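Local atomic coordinates of probable glutamine-binding lipoprotein GlnH (GLNBP) (Mycobacterium tuberculosis, PDB entry 6H20), a protein that probably binds aspartate and related amino acids as a membrane-attached solute-binding lipoprotein, helping to regulate protein kinase G and glutamate metabolism. Residues Glu8-Gln13 with Pro183-Val188; Arg52-Leu57 with Gln114-Val119; Leu131-Thr136 with Gly245-Val250; Asp158-Arg163 with Arg177-Pro182. One frame throughout, in Å; residues are numbered along the deposited sequence.

Interaction 1. Residues Glu8-Gln13 with Pro183-Val188; sequences EIMPPQ and PVIVSV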
loop_
_atom_site.group_PDB
_atom_site.type_symbol
_atom_site.label_atom_id
_atom_site.label_comp_id
_atom_site.label_asym_id
_atom_site.label_seq_id
_atom_site.Cartn_x
_atom_site.Cartn_y
_atom_site.Cartn_z
ATOM N N GLU A 8 0.875 -14.964 -14.609
ATOM C CA GLU A 8 1.300 -14.723 -15.980
ATOM C C GLU A 8 2.807 -14.539 -16.015
ATOM O O GLU A 8 3.346 -13.691 -15.298
ATOM C CB GLU A 8 0.638 -13.452 -16.533
ATOM C CG GLU A 8 -0.872 -13.463 -16.448
ATOM C CD GLU A 8 -1.492 -12.107 -16.720
ATOM O OE1 GLU A 8 -0.798 -11.222 -17.256
ATOM O OE2 GLU A 8 -2.677 -11.932 -16.381
ATOM N N ILE A 9 3.483 -15.311 -16.857
ATOM C CA ILE A 9 4.873 -15.016 -17.189
ATOM C C ILE A 9 4.890 -13.919 -18.250
ATOM O O ILE A 9 4.411 -14.114 -19.374
ATOM C CB ILE A 9 5.608 -16.282 -17.659
ATOM C CG1 ILE A 9 5.486 -17.400 -16.618
ATOM C CG2 ILE A 9 7.067 -15.963 -17.966
ATOM C CD1 ILE A 9 5.843 -18.794 -17.146
ATOM N N MET A 10 5.420 -12.747 -17.893
ATOM C CA MET A 10 5.341 -11.595 -18.773
ATOM C C MET A 10 6.310 -11.742 -19.953
ATOM O O MET A 10 7.320 -12.443 -19.848
ATOM C CB MET A 10 5.661 -10.331 -17.977
ATOM C CG MET A 10 4.532 -9.934 -17.037
ATOM S SD MET A 10 4.850 -8.434 -16.075
ATOM C CE MET A 10 6.218 -7.715 -16.959
ATOM N N PRO A 11 6.017 -11.110 -21.092
ATOM C CA PRO A 11 6.922 -11.218 -22.256
ATOM C C PRO A 11 8.253 -10.558 -21.951
ATOM O O PRO A 11 8.286 -9.535 -21.252
ATOM C CB PRO A 11 6.185 -10.462 -23.374
ATOM C CG PRO A 11 4.948 -9.919 -22.800
ATOM C CD PRO A 11 4.890 -10.196 -21.328
ATOM N N PRO A 12 9.366 -11.104 -22.441
ATOM C CA PRO A 12 10.663 -10.464 -22.185
ATOM C C PRO A 12 10.719 -9.095 -22.843
ATOM O O PRO A 12 10.411 -8.939 -24.025
ATOM C CB PRO A 12 11.678 -11.433 -22.804
ATOM C CG PRO A 12 10.926 -12.706 -23.059
ATOM C CD PRO A 12 9.498 -12.314 -23.267
ATOM N N GLN A 13 11.085 -8.097 -22.055
ATOM C CA GLN A 13 11.175 -6.741 -22.557
ATOM C C GLN A 13 12.516 -6.164 -22.143
ATOM O O GLN A 13 13.088 -6.576 -21.126
ATOM C CB GLN A 13 10.033 -5.880 -21.993
ATOM C CG GLN A 13 8.657 -6.305 -22.489
ATOM C CD GLN A 13 7.524 -5.516 -21.860
ATOM O OE1 GLN A 13 7.008 -4.568 -22.454
ATOM N NE2 GLN A 13 7.124 -5.908 -20.656
ATOM N N PRO A 183 15.029 -10.002 -14.816
ATOM C CA PRO A 183 14.504 -11.264 -14.302
ATOM C C PRO A 183 13.479 -11.813 -15.278
ATOM O O PRO A 183 13.020 -11.130 -16.198
ATOM C CB PRO A 183 13.809 -10.855 -12.997
ATOM C CG PRO A 183 14.109 -9.405 -12.797
ATOM C CD PRO A 183 14.453 -8.844 -14.122
ATOM N N VAL A 184 13.117 -13.072 -15.062
ATOM C CA VAL A 184 11.865 -13.595 -15.599
ATOM C C VAL A 184 10.758 -13.063 -14.700
ATOM O O VAL A 184 10.721 -13.367 -13.504
ATOM C CB VAL A 184 11.877 -15.129 -15.600
ATOM C CG1 VAL A 184 10.500 -15.660 -15.962
ATOM C CG2 VAL A 184 12.945 -15.651 -16.551
ATOM N N ILE A 185 9.870 -12.244 -15.248
ATOM C CA ILE A 185 8.883 -11.556 -14.423
ATOM C C ILE A 185 7.577 -12.331 -14.455
ATOM O O ILE A 185 6.998 -12.543 -15.529
ATOM C CB ILE A 185 8.686 -10.098 -14.856
ATOM C CG1 ILE A 185 10.034 -9.351 -14.835
ATOM C CG2 ILE A 185 7.671 -9.418 -13.929
ATOM C CD1 ILE A 185 9.944 -7.893 -15.319
ATOM N N VAL A 186 7.131 -12.763 -13.281
ATOM C CA VAL A 186 5.884 -13.493 -13.101
ATOM C C VAL A 186 4.932 -12.563 -12.366
ATOM O O VAL A 186 5.242 -12.096 -11.262
ATOM C CB VAL A 186 6.115 -14.784 -12.299
ATOM C CG1 VAL A 186 4.793 -15.522 -12.080
ATOM C CG2 VAL A 186 7.137 -15.671 -13.000
ATOM N N SER A 187 3.792 -12.255 -12.974
ATOM C CA SER A 187 2.858 -11.330 -12.351
ATOM C C SER A 187 1.602 -12.060 -11.886
ATOM O O SER A 187 1.213 -13.085 -12.455
ATOM C CB SER A 187 2.531 -10.136 -13.255
ATOM O OG SER A 187 1.679 -10.483 -14.341
ATOM N N VAL A 188 0.989 -11.527 -10.830
ATOM C CA VAL A 188 -0.179 -12.121 -10.180
ATOM C C VAL A 188 -1.160 -11.013 -9.807
ATOM O O VAL A 188 -0.874 -9.824 -9.946
ATOM C CB VAL A 188 0.203 -12.935 -8.929
ATOM C CG1 VAL A 188 1.070 -14.143 -9.314
ATOM C CG2 VAL A 188 0.899 -12.032 -7.918
HETATM O O HOH W 1 9.551 -12.462 -18.281
#

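Interaction 2. Residues Arg52-Leu57 with Gln114-Val119; sequences RLIVGL and QVDIVV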
loop_
_atom_site.group_PDB
_atom_site.type_symbol
_atom_site.label_atom_id
_atom_site.label_comp_id
_atom_site.label_asym_id
_atom_site.label_seq_id
_atom_site.Cartn_x
_atom_site.Cartn_y
_atom_site.Cartn_z
ATOM N N ARG A 52 -22.044 5.466 6.117
ATOM C CA ARG A 52 -20.803 4.724 6.288
ATOM C C ARG A 52 -19.775 5.235 5.293
ATOM O O ARG A 52 -20.122 5.767 4.231
ATOM C CB ARG A 52 -21.000 3.210 6.108
ATOM C CG ARG A 52 -21.068 2.745 4.654
ATOM C CD ARG A 52 -22.382 3.135 3.982
ATOM N NE ARG A 52 -22.609 2.357 2.765
ATOM C CZ ARG A 52 -23.510 2.670 1.837
ATOM N NH1 ARG A 52 -24.271 3.748 1.991
ATOM N NH2 ARG A 52 -23.651 1.906 0.761
ATOM N N LEU A 53 -18.509 5.070 5.663
ATOM C CA LEU A 53 -17.376 5.338 4.787
ATOM C C LEU A 53 -17.094 4.093 3.956
ATOM O O LEU A 53 -16.989 2.991 4.506
ATOM C CB LEU A 53 -16.152 5.664 5.646
ATOM C CG LEU A 53 -14.827 5.958 4.942
ATOM C CD1 LEU A 53 -14.918 7.309 4.228
ATOM C CD2 LEU A 53 -13.655 5.953 5.933
ATOM N N ILE A 54 -16.997 4.260 2.637
ATOM C CA ILE A 54 -16.734 3.142 1.731
ATOM C C ILE A 54 -15.252 3.151 1.387
ATOM O O ILE A 54 -14.740 4.125 0.817
ATOM C CB ILE A 54 -17.613 3.210 0.474
ATOM C CG1 ILE A 54 -19.089 3.222 0.880
ATOM C CG2 ILE A 54 -17.299 2.041 -0.458
ATOM C CD1 ILE A 54 -20.044 3.554 -0.254
ATOM N N VAL A 55 -14.565 2.064 1.751
ATOM C CA VAL A 55 -13.109 1.984 1.745
ATOM C C VAL A 55 -12.684 0.904 0.763
ATOM O O VAL A 55 -13.119 -0.245 0.876
ATOM C CB VAL A 55 -12.583 1.644 3.150
ATOM C CG1 VAL A 55 -11.054 1.518 3.148
ATOM C CG2 VAL A 55 -13.034 2.690 4.162
ATOM N N GLY A 56 -11.787 1.260 -0.156
ATOM C CA GLY A 56 -11.238 0.295 -1.095
ATOM C C GLY A 56 -9.971 -0.330 -0.547
ATOM O O GLY A 56 -9.051 0.377 -0.122
ATOM N N LEU A 57 -9.934 -1.658 -0.551
ATOM C CA LEU A 57 -8.779 -2.433 -0.093
ATOM C C LEU A 57 -9.019 -3.874 -0.523
ATOM O O LEU A 57 -9.914 -4.147 -1.327
ATOM C CB LEU A 57 -8.542 -2.269 1.412
ATOM C CG LEU A 57 -9.712 -2.335 2.401
ATOM C CD1 LEU A 57 -10.391 -3.711 2.419
ATOM C CD2 LEU A 57 -9.219 -1.945 3.800
ATOM N N GLN A 114 -16.284 4.995 -6.992
ATOM C CA GLN A 114 -16.819 3.754 -6.454
ATOM C C GLN A 114 -16.474 3.543 -4.984
ATOM O O GLN A 114 -17.071 2.672 -4.345
ATOM C CB GLN A 114 -16.316 2.564 -7.271
ATOM C CG GLN A 114 -16.780 2.563 -8.716
ATOM C CD GLN A 114 -16.227 1.380 -9.485
ATOM O OE1 GLN A 114 -15.131 0.904 -9.203
ATOM N NE2 GLN A 114 -16.988 0.899 -10.461
ATOM N N VAL A 115 -15.520 4.307 -4.443
ATOM C CA VAL A 115 -15.197 4.295 -3.024
ATOM C C VAL A 115 -14.931 5.733 -2.616
ATOM O O VAL A 115 -14.619 6.587 -3.447
ATOM C CB VAL A 115 -13.953 3.435 -2.702
ATOM C CG1 VAL A 115 -14.180 1.978 -3.089
ATOM C CG2 VAL A 115 -12.717 3.983 -3.411
ATOM N N ASP A 116 -15.051 5.997 -1.313
ATOM C CA ASP A 116 -14.656 7.312 -0.817
ATOM C C ASP A 116 -13.136 7.429 -0.746
ATOM O O ASP A 116 -12.565 8.463 -1.122
ATOM C CB ASP A 116 -15.250 7.561 0.571
ATOM C CG ASP A 116 -16.771 7.542 0.584
ATOM O OD1 ASP A 116 -17.394 8.307 -0.190
ATOM O OD2 ASP A 116 -17.354 6.785 1.393
ATOM N N ILE A 117 -12.470 6.397 -0.236
ATOM C CA ILE A 117 -11.022 6.403 -0.088
ATOM C C ILE A 117 -10.492 5.013 -0.402
ATOM O O ILE A 117 -11.209 4.012 -0.293
ATOM C CB ILE A 117 -10.552 6.832 1.324
ATOM C CG1 ILE A 117 -11.019 5.837 2.393
ATOM C CG2 ILE A 117 -11.044 8.252 1.644
ATOM C CD1 ILE A 117 -10.541 6.182 3.809
ATOM N N VAL A 118 -9.234 4.962 -0.828
ATOM C CA VAL A 118 -8.474 3.715 -0.922
ATOM C C VAL A 118 -7.416 3.769 0.168
ATOM O O VAL A 118 -6.640 4.728 0.239
ATOM C CB VAL A 118 -7.817 3.554 -2.302
ATOM C CG1 VAL A 118 -6.793 2.412 -2.290
ATOM C CG2 VAL A 118 -8.873 3.296 -3.380
ATOM N N VAL A 119 -7.404 2.772 1.039
ATOM C CA VAL A 119 -6.331 2.594 2.017
ATOM C C VAL A 119 -5.806 1.193 1.748
ATOM O O VAL A 119 -6.329 0.197 2.267
ATOM C CB VAL A 119 -6.789 2.762 3.469
ATOM C CG1 VAL A 119 -5.571 2.866 4.395
ATOM C CG2 VAL A 119 -7.669 4.014 3.634
HETATM O O HOH W 2 -19.993 6.926 1.815
#

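Interaction 3. Residues Leu131-Thr136 with Gly245-Val250; sequences LVNFST and GLVRFV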
loop_
_atom_site.group_PDB
_atom_site.type_symbol
_atom_site.label_atom_id
_atom_site.label_comp_id
_atom_site.label_asym_id
_atom_site.label_seq_id
_atom_site.Cartn_x
_atom_site.Cartn_y
_atom_site.Cartn_z
ATOM N N LEU A 131 -3.935 11.430 -11.873
ATOM C CA LEU A 131 -5.221 10.754 -11.960
ATOM C C LEU A 131 -6.036 10.775 -10.674
ATOM O O LEU A 131 -7.266 10.758 -10.750
ATOM C CB LEU A 131 -5.021 9.289 -12.382
ATOM C CG LEU A 131 -4.205 9.090 -13.654
ATOM C CD1 LEU A 131 -3.939 7.610 -13.881
ATOM C CD2 LEU A 131 -4.939 9.701 -14.841
ATOM N N VAL A 132 -5.397 10.768 -9.501
ATOM C CA VAL A 132 -6.099 10.763 -8.225
ATOM C C VAL A 132 -5.391 11.711 -7.268
ATOM O O VAL A 132 -4.257 12.134 -7.500
ATOM C CB VAL A 132 -6.171 9.354 -7.596
ATOM C CG1 VAL A 132 -6.853 8.374 -8.546
ATOM C CG2 VAL A 132 -4.771 8.852 -7.225
ATOM N N ASN A 133 -6.065 12.025 -6.168
ATOM C CA ASN A 133 -5.451 12.788 -5.095
ATOM C C ASN A 133 -4.962 11.855 -3.988
ATOM O O ASN A 133 -5.315 10.679 -3.928
ATOM C CB ASN A 133 -6.432 13.816 -4.536
ATOM C CG ASN A 133 -5.803 15.163 -4.402
ATOM O OD1 ASN A 133 -4.722 15.277 -3.831
ATOM N ND2 ASN A 133 -6.440 16.185 -4.958
ATOM N N PHE A 134 -4.147 12.407 -3.090
ATOM C CA PHE A 134 -3.630 11.638 -1.964
ATOM C C PHE A 134 -3.567 12.517 -0.727
ATOM O O PHE A 134 -3.310 13.723 -0.809
ATOM C CB PHE A 134 -2.197 11.138 -2.196
ATOM C CG PHE A 134 -2.075 10.068 -3.248
ATOM C CD1 PHE A 134 -2.341 8.734 -2.944
ATOM C CD2 PHE A 134 -1.655 10.387 -4.526
ATOM C CE1 PHE A 134 -2.205 7.738 -3.910
ATOM C CE2 PHE A 134 -1.525 9.405 -5.504
ATOM C CZ PHE A 134 -1.792 8.072 -5.190
ATOM N N SER A 135 -3.766 11.885 0.425
ATOM C CA SER A 135 -3.424 12.461 1.715
ATOM C C SER A 135 -1.910 12.593 1.852
ATOM O O SER A 135 -1.132 12.154 0.998
ATOM C CB SER A 135 -3.886 11.537 2.842
ATOM O OG SER A 135 -3.101 10.346 2.874
ATOM N N THR A 136 -1.499 13.212 2.961
ATOM C CA THR A 136 -0.105 13.151 3.371
ATOM C C THR A 136 0.302 11.702 3.662
ATOM O O THR A 136 -0.526 10.785 3.752
ATOM C CB THR A 136 0.123 13.993 4.624
ATOM O OG1 THR A 136 -0.762 13.562 5.671
ATOM C CG2 THR A 136 -0.101 15.483 4.324
ATOM N N GLY A 245 -11.795 18.573 -0.559
ATOM C CA GLY A 245 -12.272 18.634 0.815
ATOM C C GLY A 245 -11.967 17.366 1.588
ATOM O O GLY A 245 -11.581 17.412 2.755
ATOM N N LEU A 246 -12.148 16.214 0.950
ATOM C CA LEU A 246 -11.838 14.956 1.620
ATOM C C LEU A 246 -10.342 14.798 1.851
ATOM O O LEU A 246 -9.939 14.209 2.858
ATOM C CB LEU A 246 -12.391 13.797 0.791
ATOM C CG LEU A 246 -12.311 12.406 1.410
ATOM C CD1 LEU A 246 -12.855 12.378 2.815
ATOM C CD2 LEU A 246 -13.070 11.414 0.524
ATOM N N VAL A 247 -9.507 15.316 0.948
ATOM C CA VAL A 247 -8.063 15.324 1.194
ATOM C C VAL A 247 -7.749 16.080 2.480
ATOM O O VAL A 247 -7.021 15.585 3.353
ATOM C CB VAL A 247 -7.308 15.928 -0.005
ATOM C CG1 VAL A 247 -5.807 16.007 0.306
ATOM C CG2 VAL A 247 -7.575 15.123 -1.267
ATOM N N ARG A 248 -8.277 17.308 2.605
ATOM C CA ARG A 248 -8.035 18.080 3.820
ATOM C C ARG A 248 -8.572 17.360 5.048
ATOM O O ARG A 248 -7.919 17.349 6.095
ATOM C CB ARG A 248 -8.637 19.483 3.705
ATOM C CG ARG A 248 -8.089 20.274 2.542
ATOM C CD ARG A 248 -8.641 21.696 2.578
ATOM N NE ARG A 248 -8.294 22.455 1.379
ATOM C CZ ARG A 248 -7.137 23.091 1.208
ATOM N NH1 ARG A 248 -6.209 23.053 2.158
ATOM N NH2 ARG A 248 -6.905 23.757 0.080
ATOM N N PHE A 249 -9.757 16.748 4.939
ATOM C CA PHE A 249 -10.330 16.033 6.074
ATOM C C PHE A 249 -9.422 14.890 6.514
ATOM O O PHE A 249 -9.094 14.767 7.704
ATOM C CB PHE A 249 -11.732 15.500 5.733
ATOM C CG PHE A 249 -12.451 14.924 6.918
ATOM C CD1 PHE A 249 -12.191 13.617 7.350
ATOM C CD2 PHE A 249 -13.349 15.705 7.639
ATOM C CE1 PHE A 249 -12.832 13.102 8.463
ATOM C CE2 PHE A 249 -13.989 15.200 8.746
ATOM C CZ PHE A 249 -13.730 13.900 9.165
ATOM N N VAL A 250 -9.018 14.031 5.570
ATOM C CA VAL A 250 -8.145 12.906 5.914
ATOM C C VAL A 250 -6.822 13.402 6.477
ATOM O O VAL A 250 -6.273 12.820 7.419
ATOM C CB VAL A 250 -7.944 11.993 4.689
ATOM C CG1 VAL A 250 -6.907 10.919 4.985
ATOM C CG2 VAL A 250 -9.278 11.342 4.293
#

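Interaction 4. Residues Asp158-Arg163 with Arg177-Pro182; sequences DLSGKR and REIAPP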
loop_
_atom_site.group_PDB
_atom_site.type_symbol
_atom_site.label_atom_id
_atom_site.label_comp_id
_atom_site.label_asym_id
_atom_site.label_seq_id
_atom_site.Cartn_x
_atom_site.Cartn_y
_atom_site.Cartn_z
ATOM N N ASP A 158 21.297 -10.334 -8.378
ATOM C CA ASP A 158 20.987 -11.760 -8.292
ATOM C C ASP A 158 19.631 -12.097 -8.902
ATOM O O ASP A 158 19.365 -13.270 -9.192
ATOM C CB ASP A 158 20.990 -12.201 -6.827
ATOM C CG ASP A 158 22.377 -12.160 -6.203
ATOM O OD1 ASP A 158 23.378 -12.280 -6.947
ATOM O OD2 ASP A 158 22.471 -12.017 -4.967
ATOM N N LEU A 159 18.760 -11.103 -9.080
ATOM C CA LEU A 159 17.448 -11.330 -9.661
ATOM C C LEU A 159 17.497 -11.555 -11.165
ATOM O O LEU A 159 16.558 -12.140 -11.716
ATOM C CB LEU A 159 16.536 -10.140 -9.349
ATOM C CG LEU A 159 16.317 -9.915 -7.847
ATOM C CD1 LEU A 159 15.317 -8.776 -7.638
ATOM C CD2 LEU A 159 15.847 -11.201 -7.166
ATOM N N SER A 160 18.560 -11.101 -11.832
ATOM C CA SER A 160 18.671 -11.259 -13.279
ATOM C C SER A 160 18.578 -12.733 -13.661
ATOM O O SER A 160 19.270 -13.583 -13.092
ATOM C CB SER A 160 20.002 -10.684 -13.760
ATOM O OG SER A 160 20.068 -9.279 -13.560
ATOM N N GLY A 161 17.702 -13.029 -14.616
ATOM C CA GLY A 161 17.492 -14.390 -15.063
ATOM C C GLY A 161 16.713 -15.280 -14.120
ATOM O O GLY A 161 16.437 -16.429 -14.479
ATOM N N LYS A 162 16.348 -14.802 -12.934
ATOM C CA LYS A 162 15.574 -15.584 -11.979
ATOM C C LYS A 162 14.102 -15.185 -12.042
ATOM O O LYS A 162 13.743 -14.121 -12.555
ATOM C CB LYS A 162 16.118 -15.390 -10.557
ATOM C CG LYS A 162 17.602 -15.747 -10.421
ATOM C CD LYS A 162 17.811 -17.223 -10.161
ATOM C CE LYS A 162 19.259 -17.517 -9.755
ATOM N NZ LYS A 162 19.848 -16.409 -8.936
ATOM N N ARG A 163 13.245 -16.061 -11.521
ATOM C CA ARG A 163 11.798 -15.855 -11.576
ATOM C C ARG A 163 11.384 -14.990 -10.389
ATOM O O ARG A 163 11.461 -15.423 -9.240
ATOM C CB ARG A 163 11.061 -17.195 -11.567
ATOM C CG ARG A 163 11.312 -18.049 -12.805
ATOM C CD ARG A 163 10.892 -19.490 -12.564
ATOM N NE ARG A 163 11.557 -20.049 -11.394
ATOM C CZ ARG A 163 11.197 -21.183 -10.797
ATOM N NH1 ARG A 163 10.167 -21.882 -11.264
ATOM N NH2 ARG A 163 11.865 -21.614 -9.733
ATOM N N ARG A 177 11.172 -3.878 -13.634
ATOM C CA ARG A 177 11.387 -3.685 -15.068
ATOM C C ARG A 177 12.641 -2.873 -15.378
ATOM O O ARG A 177 13.013 -2.766 -16.551
ATOM C CB ARG A 177 10.158 -3.028 -15.701
ATOM C CG ARG A 177 8.959 -3.954 -15.826
ATOM C CD ARG A 177 8.995 -4.743 -17.139
ATOM N NE ARG A 177 8.682 -3.877 -18.274
ATOM C CZ ARG A 177 9.577 -3.470 -19.168
ATOM N NH1 ARG A 177 10.838 -3.865 -19.069
ATOM N NH2 ARG A 177 9.212 -2.666 -20.160
ATOM N N GLU A 178 13.294 -2.292 -14.369
ATOM C CA GLU A 178 14.550 -1.586 -14.570
ATOM C C GLU A 178 15.759 -2.499 -14.518
ATOM O O GLU A 178 16.842 -2.088 -14.946
ATOM C CB GLU A 178 14.726 -0.479 -13.528
ATOM C CG GLU A 178 13.696 0.615 -13.643
ATOM C CD GLU A 178 13.759 1.605 -12.494
ATOM O OE1 GLU A 178 14.725 1.552 -11.699
ATOM O OE2 GLU A 178 12.834 2.435 -12.390
ATOM N N ILE A 179 15.604 -3.724 -14.021
ATOM C CA ILE A 179 16.763 -4.565 -13.758
ATOM C C ILE A 179 17.343 -5.067 -15.072
ATOM O O ILE A 179 16.612 -5.526 -15.961
ATOM C CB ILE A 179 16.384 -5.713 -12.812
ATOM C CG1 ILE A 179 16.007 -5.148 -11.448
ATOM C CG2 ILE A 179 17.536 -6.687 -12.664
ATOM C CD1 ILE A 179 15.357 -6.181 -10.524
ATOM N N ALA A 180 18.668 -4.995 -15.191
ATOM C CA ALA A 180 19.378 -5.378 -16.406
ATOM C C ALA A 180 20.518 -6.313 -16.022
ATOM O O ALA A 180 21.355 -5.948 -15.172
ATOM C CB ALA A 180 19.922 -4.134 -17.112
ATOM N N PRO A 181 20.589 -7.533 -16.583
ATOM C CA PRO A 181 19.582 -8.157 -17.449
ATOM C C PRO A 181 18.305 -8.464 -16.666
ATOM O O PRO A 181 18.362 -8.593 -15.442
ATOM C CB PRO A 181 20.252 -9.465 -17.901
ATOM C CG PRO A 181 21.693 -9.328 -17.548
ATOM C CD PRO A 181 21.774 -8.387 -16.403
ATOM N N PRO A 182 17.172 -8.569 -17.362
ATOM C CA PRO A 182 15.897 -8.668 -16.661
ATOM C C PRO A 182 15.769 -9.984 -15.917
ATOM O O PRO A 182 16.335 -11.013 -16.330
ATOM C CB PRO A 182 14.863 -8.575 -17.798
ATOM C CG PRO A 182 15.580 -7.809 -18.879
ATOM C CD PRO A 182 16.985 -8.349 -18.805
HETATM O O HOH W 3 22.121 -7.510 -12.948
#

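Interaction 1. Residues Glu8-Gln13 with Pro183-Val188
Met10 lies against the flank of Ile185 where the short N-terminal strand 8-9 joins strand 184-188 antiparallel, extending the sheet in one of the two lobes of a periplasmic-binding-protein fold. The main bump is the thioether. SD of Met10 rests 3.7 Å from CG2 of Ile185, and a bend at the last torsion (chi3 16°) turns CE inward to within 4.0 Å of CB of Ile185. CB of Ser187 borders the sulfur from further along the strand, while Leu173 of helix 171-176 and the side chain of Arg177 complete the hollow. On the sheet face carrying Ile9 and Val186 the fit is shallower: CG2 of Ile9 meets CG1 of Val184 at 4.0 Å, and CG1 of Ile9 approaches CG2 of Val186 more loosely. Ile9 and Val186 form a non-hydrogen-bonded pair, flanked by the hydrogen-bonded pair of Glu8 with Ser187 and by Met10 N donating to Ile185 O at 2.8 Å. OG of Ser187 is hydrogen-bonded to Arg168. Beyond Met10 the chain diverges, and a single water continues the pairing, accepting from Ile185 N and donating to Met10 O at 2.7 Å.

Interaction 2. Residues Arg52-Leu57 with Gln114-Val119
Asp116 grips the backbone of Ile54 from both ends. Its OD2 takes the N-H of Ile54 at 2.8 Å, almost straight (174°) and on the anti side, a little out of the carboxylate plane, while its own N donates less directly to Ile54 O at 2.9 Å. With CG beside the backbone N (chi1 -61°), the carboxylate reaches back to this N-H. A water donates to OD2, at 2.7 Å, and to Arg52 O, and OD1 is held in a salt bridge by Arg50, probably stabilising the negative charge. Ile54 O receives a second, weak bond from Ile117 N. From here regular parallel pairing takes over: Gly56 N gives to Ile117 O in the carbonyl plane at 2.8 Å, and Val119 N to Gly56 O at 3.1 Å. Strand 53-57 lies between 96-100 and 117-118 in the open-sheet core of one lobe, and the beta-alpha-beta crossover joining its two neighbours runs through helix 106-111, which begins at the ligand-binding Arg106. Val118 packs on that helix, and CG1 of Val115 lies 3.9 Å from CA of Gly56. The side chains of Ile117 and Val55 lie side by side, pointing the same way, while CD1 of Ile117 meets CD2 of Leu53 at 3.8 Å. Val119 O is buried without a polar partner, with CB of Leu57 3.4 Å away.

Interaction 3. Residues Leu131-Thr136 with Gly245-Val250
OD1 of Asn133, whose amide supports Val247, is gripped by two donors: the backbone N of Phe134, at 3.0 Å in the carbonyl plane and on a lone pair, and the guanidinium of Arg129. ND2 of the same amide is hydrogen-bonded to Leu241 O. Together these bonds fix the rotation of the amide and probably hold chi1 at -133°, well off a staggered value. CG2 of Val247 sits over one face of the amide so held, 3.6 Å from CG of Asn133. The other methyl of this valine, CG1, turns to the backbone and touches Phe134 O at 3.6 Å, an oxygen that also accepts from Ser30. One helical turn on, CG1 of Val250 meets CB of Ser135 at 3.8 Å, while OG of Ser135 donates to Thr136 O at 2.8 Å. This is helix-on-sheet packing in one lobe of the periplasmic-binding-protein fold, with helix 244-259 laid beside strand 132-134, which pairs antiparallel with strand 232-240. No hydrogen bond joins the two segments themselves: the amide of Asn133, Phe134 O and OG of Ser135 all have partners of their own, and the valine methyls pack on these residues by van der Waals contact alone.

Interaction 4. Residues Asp158-Arg163 with Arg177-Pro182
Ser160 reaches across to the proline-rich loop 177-182 and makes the shortest bond of the contact. Its CB comes first, only 3.1 Å from Pro181 O, with CD of the Pro181 ring a little further off. At the tip, OG donates to that same carbonyl at 2.6 Å, a short bond tilted modestly from the carbonyl plane. OG also touches CD of Pro181 at 3.4 Å and CG2 of Ile179 at 3.7 Å. It accepts from a water that also donates to Ala180 O, and a weak bond links it to Ser157 O. The side chain is directed there by chi1 of -65°, with OG beside the backbone N. The peptide bond before Pro181 is cis, and the carbonyls on either side of it, of Ala180 and Pro181, are tied to the one hydroxyl, the first through the water. Next to Ser160, Gly161 N donates to Pro182 O at 3.0 Å, well out of the carbonyl plane (32°). Gly161 stands at the third position of a type II turn from Leu159 to Lys162, where its positive phi is expected. On the buried side, CD1 of Leu159 meets CD1 of Ile179 at 3.9 Å, the one apolar pair of the contact. Both loops lead into neighbouring parallel strands of the same lobe: 158-163 enters strand 163-167, whereas 177-182 follows helix 171-176 and enters strand 184-188, so the contact lies at the entrance to both strands of a beta-alpha-beta unit.

Interactions 2 and 3 are buried and share one lobe, touching where CD2 of Leu246 packs on Asp116 and Ile117; interactions 1 and 4 lie nearer the surface in the other lobe, on the far side of the chain's centre from interaction 3. Strand 184-188 unites the latter pair: it takes the N-terminal strand along its edge in interaction 1, and the loop leading into it is fastened in interaction 4. Backbone pairing dominates interactions 1 and 2, antiparallel at a sheet edge and parallel within the core, respectively. Interaction 3 is helix-on-strand packing without a bond across, and interaction 4 relies on a serine, a turn amide and water.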